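Local structure of cellulosomal scaffoldin (Bacteroides cellulosolvens, 2XBT) at residues Met28-Gln33 / Ile45-Phe50; Asn76-Ser79 / Lys84-Lys87; Gly96-Ala101 / Ser109-Gln114; Leu145-Val148 / Ala153-Tyr156. The protein probably binds cellulose through this family 3b carbohydrate-binding module, one domain of a much longer scaffolding protein of the cellulosome. All coordinates share one frame; numbering follows the deposited sequence.

Contact 1 of 4, residues Met28-Gln33 / Ile45-Phe50; sequences MNMKLQ and ITIRYF. With NO3 (nitrate ion), chain B.
Met28 lays its thioether obliquely against the Tyr49 ring, with CG 3.7 Å from Tyr49 CD1 and SD 4.4 Å from the ring centroid, 30° off the ring normal: a Met-aromatic contact. The ring comes within range of the sulfur because Tyr49 CG stands anti to the backbone N (chi1 -175°). Along the same interior, Met30 and Ile47 meet tip to tip, SD lying 4.0 Å from Ile47 CG2. Leu32 and Ile45 do likewise; Leu32 CD2 sits 3.8 Å from Ile45 CD1 and also touches the CG2 branch. All six side chains are buried, and they meet across the 10.8 Å that separates the axes of the two segments. The reverse side of strand 45-50 is looser. There the partly exposed Arg48 extends outward, and the edge of its guanidinium, near its plane, meets a nitrate, probably from the crystallisation liquor, through two weak hydrogen bonds: NH1 to O3 of the ion (3.3 Å) and NH2 to its O2 (3.2 Å). Arg48 NE forms a salt bridge with Glu90, and Tyr149 adds a cation-pi contact. A leucine in place of Arg48 would remove these two donors to the nitrate and probably leave Glu90 without its charged mate. Facing strands that belong to different sheets and meet through alternate apolar side chains are the hallmark of a beta sandwich, the fold of family 3 carbohydrate-binding modules.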
loop_
_atom_site.group_PDB
_atom_site.type_symbol
_atom_site.label_atom_id
_atom_site.label_comp_id
_atom_site.label_asym_id
_atom_site.label_seq_id
_atom_site.Cartn_x
_atom_site.Cartn_y
_atom_site.Cartn_z
ATOM N N MET A 28 5.010 5.844 1.122
ATOM C CA MET A 28 4.319 4.625 1.511
ATOM C C MET A 28 5.326 3.586 1.960
ATOM O O MET A 28 5.995 2.986 1.131
ATOM C CB MET A 28 3.568 4.032 0.320
ATOM C CG MET A 28 2.285 4.730 -0.062
ATOM S SD MET A 28 1.881 4.286 -1.770
ATOM C CE MET A 28 3.211 5.142 -2.576
ATOM N N ASN A 29 5.422 3.361 3.259
ATOM C CA ASN A 29 6.278 2.307 3.767
ATOM C C ASN A 29 5.400 1.294 4.450
ATOM O O ASN A 29 4.678 1.615 5.398
ATOM C CB ASN A 29 7.283 2.856 4.762
ATOM C CG ASN A 29 8.117 3.968 4.189
ATOM O OD1 ASN A 29 8.680 3.846 3.101
ATOM N ND2 ASN A 29 8.202 5.071 4.923
ATOM N N MET A 30 5.457 0.061 3.969
ATOM C CA MET A 30 4.506 -0.939 4.415
ATOM C C MET A 30 5.178 -2.231 4.803
ATOM O O MET A 30 6.159 -2.639 4.186
ATOM C CB MET A 30 3.484 -1.186 3.330
ATOM C CG MET A 30 2.576 0.026 3.177
ATOM S SD MET A 30 1.582 0.003 1.706
ATOM C CE MET A 30 2.795 -0.027 0.402
ATOM N N LYS A 31 4.645 -2.859 5.836
ATOM C CA LYS A 31 5.050 -4.201 6.198
ATOM C C LYS A 31 3.810 -5.041 6.192
ATOM O O LYS A 31 2.883 -4.795 6.963
ATOM C CB LYS A 31 5.609 -4.243 7.616
ATOM C CG LYS A 31 7.091 -4.089 7.734
ATOM C CD LYS A 31 7.544 -4.630 9.092
ATOM C CE LYS A 31 8.986 -4.271 9.408
ATOM N NZ LYS A 31 9.397 -4.830 10.739
ATOM N N LEU A 32 3.788 -6.044 5.334
ATOM C CA LEU A 32 2.683 -6.972 5.309
ATOM C C LEU A 32 3.127 -8.209 6.073
ATOM O O LEU A 32 4.132 -8.823 5.716
ATOM C CB LEU A 32 2.295 -7.287 3.865
ATOM C CG LEU A 32 1.213 -8.349 3.619
ATOM C CD1 LEU A 32 -0.123 -8.007 4.283
ATOM C CD2 LEU A 32 1.031 -8.567 2.118
ATOM N N GLN A 33 2.393 -8.556 7.130
ATOM C CA GLN A 33 2.759 -9.683 7.988
ATOM C C GLN A 33 1.779 -10.841 7.863
ATOM O O GLN A 33 0.586 -10.648 7.634
ATOM C CB GLN A 33 2.805 -9.253 9.456
ATOM C CG GLN A 33 3.932 -8.324 9.809
ATOM C CD GLN A 33 3.890 -7.887 11.269
ATOM O OE1 GLN A 33 2.819 -7.800 11.873
ATOM N NE2 GLN A 33 5.057 -7.606 11.838
ATOM N N ILE A 45 -0.916 -10.858 -4.198
ATOM C CA ILE A 45 -1.232 -9.718 -3.346
ATOM C C ILE A 45 -1.290 -8.427 -4.167
ATOM O O ILE A 45 -0.419 -8.166 -4.993
ATOM C CB ILE A 45 -0.156 -9.534 -2.264
ATOM C CG1 ILE A 45 -0.217 -10.655 -1.209
ATOM C CG2 ILE A 45 -0.271 -8.153 -1.618
ATOM C CD1 ILE A 45 -1.333 -10.499 -0.195
ATOM N N THR A 46 -2.322 -7.624 -3.937
ATOM C CA THR A 46 -2.341 -6.250 -4.426
ATOM C C THR A 46 -2.643 -5.318 -3.272
ATOM O O THR A 46 -3.316 -5.698 -2.294
ATOM C CB THR A 46 -3.380 -6.045 -5.553
ATOM O OG1 THR A 46 -4.649 -6.554 -5.134
ATOM C CG2 THR A 46 -2.949 -6.798 -6.774
ATOM N N ILE A 47 -2.116 -4.098 -3.363
ATOM C CA ILE A 47 -2.352 -3.096 -2.340
ATOM C C ILE A 47 -2.876 -1.855 -3.023
ATOM O O ILE A 47 -2.374 -1.484 -4.082
ATOM C CB ILE A 47 -1.059 -2.780 -1.609
ATOM C CG1 ILE A 47 -0.567 -4.040 -0.904
ATOM C CG2 ILE A 47 -1.281 -1.654 -0.575
ATOM C CD1 ILE A 47 0.846 -3.917 -0.349
ATOM N N ARG A 48 -3.896 -1.224 -2.448
ATOM C CA ARG A 48 -4.410 0.006 -3.051
ATOM C C ARG A 48 -4.330 1.152 -2.075
ATOM O O ARG A 48 -4.747 1.037 -0.921
ATOM C CB ARG A 48 -5.856 -0.161 -3.523
ATOM C CG ARG A 48 -6.014 -1.218 -4.605
ATOM C CD ARG A 48 -7.474 -1.376 -5.021
ATOM N NE ARG A 48 -7.563 -2.221 -6.202
ATOM C CZ ARG A 48 -8.642 -2.382 -6.957
ATOM N NH1 ARG A 48 -9.769 -1.742 -6.679
ATOM N NH2 ARG A 48 -8.586 -3.183 -8.011
ATOM N N TYR A 49 -3.789 2.261 -2.565
ATOM C CA TYR A 49 -3.680 3.499 -1.821
ATOM C C TYR A 49 -4.541 4.471 -2.597
ATOM O O TYR A 49 -4.283 4.727 -3.768
ATOM C CB TYR A 49 -2.234 3.987 -1.840
ATOM C CG TYR A 49 -1.963 5.210 -0.990
ATOM C CD1 TYR A 49 -1.427 5.087 0.290
ATOM C CD2 TYR A 49 -2.219 6.492 -1.474
ATOM C CE1 TYR A 49 -1.159 6.208 1.071
ATOM C CE2 TYR A 49 -1.958 7.621 -0.701
ATOM C CZ TYR A 49 -1.430 7.473 0.570
ATOM O OH TYR A 49 -1.147 8.574 1.360
ATOM N N PHE A 50 -5.570 4.989 -1.937
ATOM C CA PHE A 50 -6.601 5.782 -2.603
ATOM C C PHE A 50 -6.319 7.259 -2.425
ATOM O O PHE A 50 -5.923 7.693 -1.341
ATOM C CB PHE A 50 -7.962 5.458 -2.024
ATOM C CG PHE A 50 -8.309 3.991 -2.112
ATOM C CD1 PHE A 50 -8.899 3.484 -3.257
ATOM C CD2 PHE A 50 -8.050 3.145 -1.050
ATOM C CE1 PHE A 50 -9.227 2.133 -3.354
ATOM C CE2 PHE A 50 -8.364 1.774 -1.134
ATOM C CZ PHE A 50 -8.961 1.286 -2.294
HETATM N N NO3 B . -11.765 -3.683 -9.067
HETATM O O1 NO3 B . -11.783 -5.079 -8.976
HETATM O O2 NO3 B . -11.041 -3.060 -10.094
HETATM O O3 NO3 B . -12.474 -2.919 -8.130
#

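Contact 2 of 4, residues Asn76-Ser79 / Lys84-Lys87; sequences NNLS and KANK
Leu78 and Ala85 pack against each other where the beta hairpin of strands 71-82 and 85-93 nears its turn, close to a classic beta bulge in which Asn86 and Lys87 both face Tyr51. Leu78 points toward the 84-87 segment. Its CD2 branch lies 3.9 Å from Ala85 CB and 3.7 Å from Ala85 O, while its CB rests near the Asn86 carbonyl. Both side chains also touch Phe50 of strand 45-51.

The side chains of Asn77 and Lys87 lie alongside each other, pointing the same way. Lys87 is bent at chi2 (-93°), which carries the chain back past Asn76 O and along the Asn77 side chain; its CB sits 3.3 Å from Asn76 O. Beyond the hairpin, Lys87 NZ forms a salt bridge with Asp56. An alanine here would remove the aliphatic chain lying beside Asn77 and probably leave Asp56 without that positive partner. Asn86 turns away from the 76-79 segment, and its OD1 accepts a hydrogen bond from the backbone N of Ser53.

The backbones pair over a short length. Asn77 and Lys87 form an antiparallel non-hydrogen-bonded pair, across which Lys87 CA makes a CA-H...O contact with Asn76 O at 3.1 Å. A backbone hydrogen bond runs from Leu78 N to Asn86 O at 3.0 Å; it is almost straight at the hydrogen (176°), yet the donor stands well above the carbonyl plane, 57° out of it.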
loop_
_atom_site.group_PDB
_atom_site.type_symbol
_atom_site.label_atom_id
_atom_site.label_comp_id
_atom_site.label_asym_id
_atom_site.label_seq_id
_atom_site.Cartn_x
_atom_site.Cartn_y
_atom_site.Cartn_z
ATOM N N ASN A 76 -5.016 4.377 -11.374
ATOM C CA ASN A 76 -6.306 3.920 -11.854
ATOM C C ASN A 76 -7.437 4.821 -11.403
ATOM O O ASN A 76 -7.386 5.380 -10.314
ATOM C CB ASN A 76 -6.593 2.534 -11.287
ATOM C CG ASN A 76 -5.473 1.559 -11.553
ATOM O OD1 ASN A 76 -5.473 0.874 -12.570
ATOM N ND2 ASN A 76 -4.492 1.518 -10.655
ATOM N N ASN A 77 -8.470 4.930 -12.232
ATOM C CA ASN A 77 -9.679 5.627 -11.819
ATOM C C ASN A 77 -10.481 4.820 -10.810
ATOM O O ASN A 77 -10.638 3.610 -10.952
ATOM C CB ASN A 77 -10.547 5.943 -13.036
ATOM C CG ASN A 77 -9.863 6.884 -13.992
ATOM O OD1 ASN A 77 -9.718 6.591 -15.176
ATOM N ND2 ASN A 77 -9.415 8.019 -13.478
ATOM N N LEU A 78 -10.983 5.492 -9.782
ATOM C CA LEU A 78 -11.817 4.840 -8.783
ATOM C C LEU A 78 -13.280 5.038 -9.140
ATOM O O LEU A 78 -13.679 6.141 -9.497
ATOM C CB LEU A 78 -11.574 5.452 -7.406
ATOM C CG LEU A 78 -12.328 4.746 -6.286
ATOM C CD1 LEU A 78 -11.808 3.336 -6.115
ATOM C CD2 LEU A 78 -12.226 5.523 -4.980
ATOM N N SER A 79 -14.076 3.978 -9.033
ATOM C CA SER A 79 -15.526 4.119 -9.183
ATOM C C SER A 79 -16.289 3.163 -8.275
ATOM O O SER A 79 -15.954 1.980 -8.185
ATOM C CB SER A 79 -15.957 3.932 -10.627
ATOM O OG SER A 79 -15.782 2.585 -11.004
ATOM N N LYS A 84 -13.096 11.793 -0.857
ATOM C CA LYS A 84 -11.644 11.899 -0.683
ATOM C C LYS A 84 -10.803 11.054 -1.660
ATOM O O LYS A 84 -9.604 10.861 -1.446
ATOM C CB LYS A 84 -11.265 11.571 0.761
ATOM C CG LYS A 84 -11.741 12.626 1.762
ATOM C CD LYS A 84 -11.264 12.338 3.162
ATOM C CE LYS A 84 -9.836 12.819 3.364
ATOM N NZ LYS A 84 -9.326 12.486 4.734
ATOM N N ALA A 85 -11.404 10.574 -2.745
ATOM C CA ALA A 85 -10.639 9.771 -3.698
ATOM C C ALA A 85 -11.334 9.617 -5.021
ATOM O O ALA A 85 -12.482 9.184 -5.072
ATOM C CB ALA A 85 -10.344 8.382 -3.117
ATOM N N ASN A 86 -10.624 9.951 -6.091
ATOM C CA ASN A 86 -11.106 9.646 -7.437
ATOM C C ASN A 86 -10.142 8.727 -8.196
ATOM O O ASN A 86 -10.357 8.403 -9.366
ATOM C CB ASN A 86 -11.429 10.923 -8.222
ATOM C CG ASN A 86 -10.209 11.819 -8.440
ATOM O OD1 ASN A 86 -9.154 11.625 -7.841
ATOM N ND2 ASN A 86 -10.365 12.818 -9.298
ATOM N N LYS A 87 -9.077 8.312 -7.508
ATOM C CA LYS A 87 -8.082 7.419 -8.073
ATOM C C LYS A 87 -7.550 6.468 -7.012
ATOM O O LYS A 87 -7.790 6.647 -5.818
ATOM C CB LYS A 87 -6.884 8.205 -8.619
ATOM C CG LYS A 87 -7.211 9.372 -9.563
ATOM C CD LYS A 87 -7.201 8.966 -11.027
ATOM C CE LYS A 87 -7.376 10.190 -11.922
ATOM N NZ LYS A 87 -7.575 9.845 -13.362
#

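Contact 3 of 4, residues Gly96-Ala101 / Ser109-Gln114; sequences GTLGAA and SEVTIQ
Leu98 reaches across to strand 110-114 with its CD2 methyl, which lies 3.5 Å from Glu110 CA and touches the peptide joining Ser109 to Glu110. The same methyl is 4.2 Å from Val111 CB, the one apolar side-chain contact between the segments. Leu98 CG lies beside the backbone N in a partly eclipsed setting (chi1 -91°), which swings the branch toward the strand. Further along, Ser109 fits into the bend of 99-101: its CA makes a long CA-H...O contact with Gly99 O at 3.6 Å, and its CB packs 3.8 Å from Ala101 CA.

The segments share no hydrogen bond of their own; what positions them lies in a second shell. Gly99 is bonded through its backbone to Gln108, just before Ser109. Asn34 bonds to both segments, its ND2 to Gly99 O and its backbone to that of Ser109. Glu110 turns away from the contact to a salt bridge with Lys31 and a hydrogen bond with Gln33, while Leu98 is tied through its backbone to Tyr40. The arrangement lies toward one end of the beta sandwich, where the loop after the small antiparallel sheet of 40-41 and 97-98 closes against the start of strand 110-119.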
loop_
_atom_site.group_PDB
_atom_site.type_symbol
_atom_site.label_atom_id
_atom_site.label_comp_id
_atom_site.label_asym_id
_atom_site.label_seq_id
_atom_site.Cartn_x
_atom_site.Cartn_y
_atom_site.Cartn_z
ATOM N N GLY A 96 7.696 -14.573 -4.918
ATOM C CA GLY A 96 8.089 -14.883 -3.561
ATOM C C GLY A 96 6.914 -15.289 -2.697
ATOM O O GLY A 96 5.750 -15.253 -3.109
ATOM N N THR A 97 7.232 -15.668 -1.471
ATOM C CA THR A 97 6.257 -16.275 -0.595
ATOM C C THR A 97 6.330 -15.663 0.787
ATOM O O THR A 97 7.413 -15.426 1.318
ATOM C CB THR A 97 6.549 -17.787 -0.473
ATOM O OG1 THR A 97 6.377 -18.410 -1.757
ATOM C CG2 THR A 97 5.625 -18.441 0.533
ATOM N N LEU A 98 5.169 -15.381 1.359
ATOM C CA LEU A 98 5.085 -15.109 2.777
ATOM C C LEU A 98 4.949 -16.443 3.486
ATOM O O LEU A 98 3.936 -17.127 3.328
ATOM C CB LEU A 98 3.866 -14.252 3.092
ATOM C CG LEU A 98 4.067 -12.753 3.097
ATOM C CD1 LEU A 98 2.914 -12.119 3.872
ATOM C CD2 LEU A 98 5.417 -12.381 3.715
ATOM N N GLY A 99 5.977 -16.817 4.233
ATOM C CA GLY A 99 5.986 -18.083 4.941
ATOM C C GLY A 99 5.158 -18.044 6.206
ATOM O O GLY A 99 4.639 -16.995 6.599
ATOM N N ALA A 100 5.021 -19.201 6.849
ATOM C CA ALA A 100 4.326 -19.277 8.129
ATOM C C ALA A 100 5.079 -18.516 9.210
ATOM O O ALA A 100 6.304 -18.538 9.261
ATOM C CB ALA A 100 4.172 -20.716 8.546
ATOM N N ALA A 101 4.327 -17.871 10.095
ATOM C CA ALA A 101 4.909 -17.208 11.253
ATOM C C ALA A 101 5.764 -18.204 12.040
ATOM O O ALA A 101 5.327 -19.320 12.329
ATOM C CB ALA A 101 3.796 -16.630 12.138
ATOM N N SER A 109 8.105 -14.310 7.251
ATOM C CA SER A 109 6.665 -14.186 7.471
ATOM C C SER A 109 6.154 -12.768 7.224
ATOM O O SER A 109 4.964 -12.478 7.399
ATOM C CB SER A 109 6.289 -14.648 8.875
ATOM O OG SER A 109 6.917 -13.863 9.861
ATOM N N GLU A 110 7.055 -11.882 6.818
ATOM C CA GLU A 110 6.643 -10.534 6.477
ATOM C C GLU A 110 7.469 -9.977 5.332
ATOM O O GLU A 110 8.597 -10.410 5.077
ATOM C CB GLU A 110 6.734 -9.623 7.691
ATOM C CG GLU A 110 8.136 -9.483 8.217
ATOM C CD GLU A 110 8.247 -8.429 9.295
ATOM O OE1 GLU A 110 8.900 -7.394 9.036
ATOM O OE2 GLU A 110 7.688 -8.637 10.399
ATOM N N VAL A 111 6.895 -9.007 4.643
ATOM C CA VAL A 111 7.580 -8.360 3.547
ATOM C C VAL A 111 7.478 -6.851 3.740
ATOM O O VAL A 111 6.424 -6.335 4.118
ATOM C CB VAL A 111 6.999 -8.777 2.192
ATOM C CG1 VAL A 111 5.498 -8.446 2.119
ATOM C CG2 VAL A 111 7.766 -8.104 1.062
ATOM N N THR A 112 8.593 -6.169 3.524
ATOM C CA THR A 112 8.637 -4.715 3.610
ATOM C C THR A 112 8.586 -4.100 2.215
ATOM O O THR A 112 9.330 -4.501 1.324
ATOM C CB THR A 112 9.908 -4.261 4.329
ATOM O OG1 THR A 112 9.866 -4.729 5.684
ATOM C CG2 THR A 112 10.000 -2.739 4.324
ATOM N N ILE A 113 7.701 -3.123 2.023
ATOM C CA ILE A 113 7.569 -2.449 0.743
ATOM C C ILE A 113 7.699 -0.946 0.995
ATOM O O ILE A 113 6.941 -0.378 1.792
ATOM C CB ILE A 113 6.194 -2.744 0.126
ATOM C CG1 ILE A 113 5.998 -4.260 -0.011
ATOM C CG2 ILE A 113 6.016 -2.038 -1.215
ATOM C CD1 ILE A 113 4.545 -4.689 -0.112
ATOM N N GLN A 114 8.664 -0.312 0.339
ATOM C CA GLN A 114 8.869 1.124 0.479
ATOM C C GLN A 114 8.784 1.768 -0.888
ATOM O O GLN A 114 9.546 1.438 -1.783
ATOM C CB GLN A 114 10.217 1.432 1.132
ATOM C CG GLN A 114 10.387 0.770 2.477
ATOM C CD GLN A 114 11.713 1.093 3.143
ATOM O OE1 GLN A 114 12.528 1.847 2.610
ATOM N NE2 GLN A 114 11.933 0.520 4.322
#

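Contact 4 of 4, residues Leu145-Val148 / Ala153-Tyr156; sequences LVAV and ALVY
Val148 and Tyr156 form the apolar centre, their CB atoms 4.0 Å apart on the same face of the sheet. Val155 adds its CG2 methyl, 3.8 Å from Val148 CG1. That methyl sits between its own backbone N and carbonyl carbon, the crowded position (chi1 -67°, measured to CG1), and this brings it to 3.2 Å from Val148 O. On the other face of the sheet, Leu154 CD1 lies 4.0 Å from Ala147 CB.

Outward from these groups the backbones are joined as an antiparallel hydrogen-bonded pair, Val148 with Tyr156. Val148 N donates to Tyr156 O at 2.9 Å. In the other direction Val148 O takes Val155 N at 2.8 Å in a nearly straight bond (172°), and Tyr156 N more weakly at 3.3 Å. One carbonyl thus faces two successive N-H groups, as in a classic beta bulge. At the polar margin Val146 O lies near the plane of the Tyr156 ring, at its edge, 3.7 Å from CD2; this buried oxygen has no hydrogen-bond partner in the model.

The bulged hairpin ends its five-stranded sheet. Strand 147-150 pairs on its other side with 45-51, Ala147 bonding to Arg48 through the backbone. Val146, Val148 and Tyr156 pack on Leu12 of strand 10-15 in the facing sheet, whereas Ala147 touches Phe50 and Leu154 touches Tyr149.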
loop_
_atom_site.group_PDB
_atom_site.type_symbol
_atom_site.label_atom_id
_atom_site.label_comp_id
_atom_site.label_asym_id
_atom_site.label_seq_id
_atom_site.Cartn_x
_atom_site.Cartn_y
_atom_site.Cartn_z
ATOM N N LEU A 145 -6.896 2.698 6.136
ATOM C CA LEU A 145 -7.415 3.333 4.927
ATOM C C LEU A 145 -6.665 2.869 3.672
ATOM O O LEU A 145 -6.936 3.342 2.562
ATOM C CB LEU A 145 -7.352 4.866 5.059
ATOM C CG LEU A 145 -8.035 5.465 6.299
ATOM C CD1 LEU A 145 -7.662 6.936 6.442
ATOM C CD2 LEU A 145 -9.539 5.305 6.204
ATOM N N VAL A 146 -5.742 1.930 3.851
ATOM C CA VAL A 146 -5.060 1.297 2.715
ATOM C C VAL A 146 -5.596 -0.117 2.639
ATOM O O VAL A 146 -5.706 -0.790 3.672
ATOM C CB VAL A 146 -3.538 1.222 2.927
ATOM C CG1 VAL A 146 -2.882 0.376 1.837
ATOM C CG2 VAL A 146 -2.936 2.638 2.947
ATOM N N ALA A 147 -5.944 -0.573 1.445
ATOM C CA ALA A 147 -6.566 -1.900 1.315
ATOM C C ALA A 147 -5.597 -2.921 0.739
ATOM O O ALA A 147 -4.817 -2.609 -0.164
ATOM C CB ALA A 147 -7.805 -1.833 0.444
ATOM N N VAL A 148 -5.691 -4.152 1.244
ATOM C CA VAL A 148 -4.894 -5.259 0.730
ATOM C C VAL A 148 -5.823 -6.374 0.241
ATOM O O VAL A 148 -6.803 -6.707 0.910
ATOM C CB VAL A 148 -4.025 -5.841 1.822
ATOM C CG1 VAL A 148 -3.102 -6.928 1.231
ATOM C CG2 VAL A 148 -3.213 -4.739 2.513
ATOM N N ALA A 153 -9.603 -10.626 -3.424
ATOM C CA ALA A 153 -10.491 -10.568 -2.273
ATOM C C ALA A 153 -9.895 -9.716 -1.158
ATOM O O ALA A 153 -8.746 -9.901 -0.762
ATOM C CB ALA A 153 -10.788 -11.961 -1.760
ATOM N N LEU A 154 -10.697 -8.795 -0.633
ATOM C CA LEU A 154 -10.263 -7.934 0.469
ATOM C C LEU A 154 -9.857 -8.697 1.721
ATOM O O LEU A 154 -10.658 -9.421 2.312
ATOM C CB LEU A 154 -11.378 -6.946 0.815
ATOM C CG LEU A 154 -11.079 -5.903 1.889
ATOM C CD1 LEU A 154 -9.895 -5.030 1.473
ATOM C CD2 LEU A 154 -12.317 -5.050 2.145
ATOM N N VAL A 155 -8.617 -8.511 2.154
ATOM C CA VAL A 155 -8.130 -9.154 3.369
ATOM C C VAL A 155 -7.773 -8.160 4.473
ATOM O O VAL A 155 -7.632 -8.544 5.638
ATOM C CB VAL A 155 -6.898 -10.077 3.095
ATOM C CG1 VAL A 155 -7.288 -11.286 2.239
ATOM C CG2 VAL A 155 -5.779 -9.280 2.426
ATOM N N TYR A 156 -7.621 -6.880 4.126
ATOM C CA TYR A 156 -7.250 -5.888 5.141
ATOM C C TYR A 156 -7.646 -4.492 4.686
ATOM O O TYR A 156 -7.530 -4.163 3.505
ATOM C CB TYR A 156 -5.748 -5.909 5.448
ATOM C CG TYR A 156 -5.326 -4.833 6.444
ATOM C CD1 TYR A 156 -5.178 -5.134 7.783
ATOM C CD2 TYR A 156 -5.076 -3.524 6.035
ATOM C CE1 TYR A 156 -4.804 -4.173 8.706
ATOM C CE2 TYR A 156 -4.712 -2.543 6.953
ATOM C CZ TYR A 156 -4.580 -2.877 8.293
ATOM O OH TYR A 156 -4.204 -1.936 9.232
#

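In the fold
Contacts 1 and 4 are buried and contact 2 lies at the surface; contact 3, partly buried, lies across the chain's centre from contact 2. Contacts 1, 2 and 4 share one sheet: strand 45-51 neighbours both 85-93 and 147-150, and Phe50 touches Leu78 and Ala85. Contact 3 meets contact 1 in the facing sheet, where strands 22-34 and 110-119 pair. Contact 1 joins the sheets through side chains alone. Contacts 2 and 4 belong to hairpins: contact 4, bulged between its own strands, is almost wholly apolar apart from its backbone, while contact 2, its bulge facing strand 45-51, adds a lysine salt-bridged outside the pair. Contact 3 relies on packing and one long CA-H...O contact.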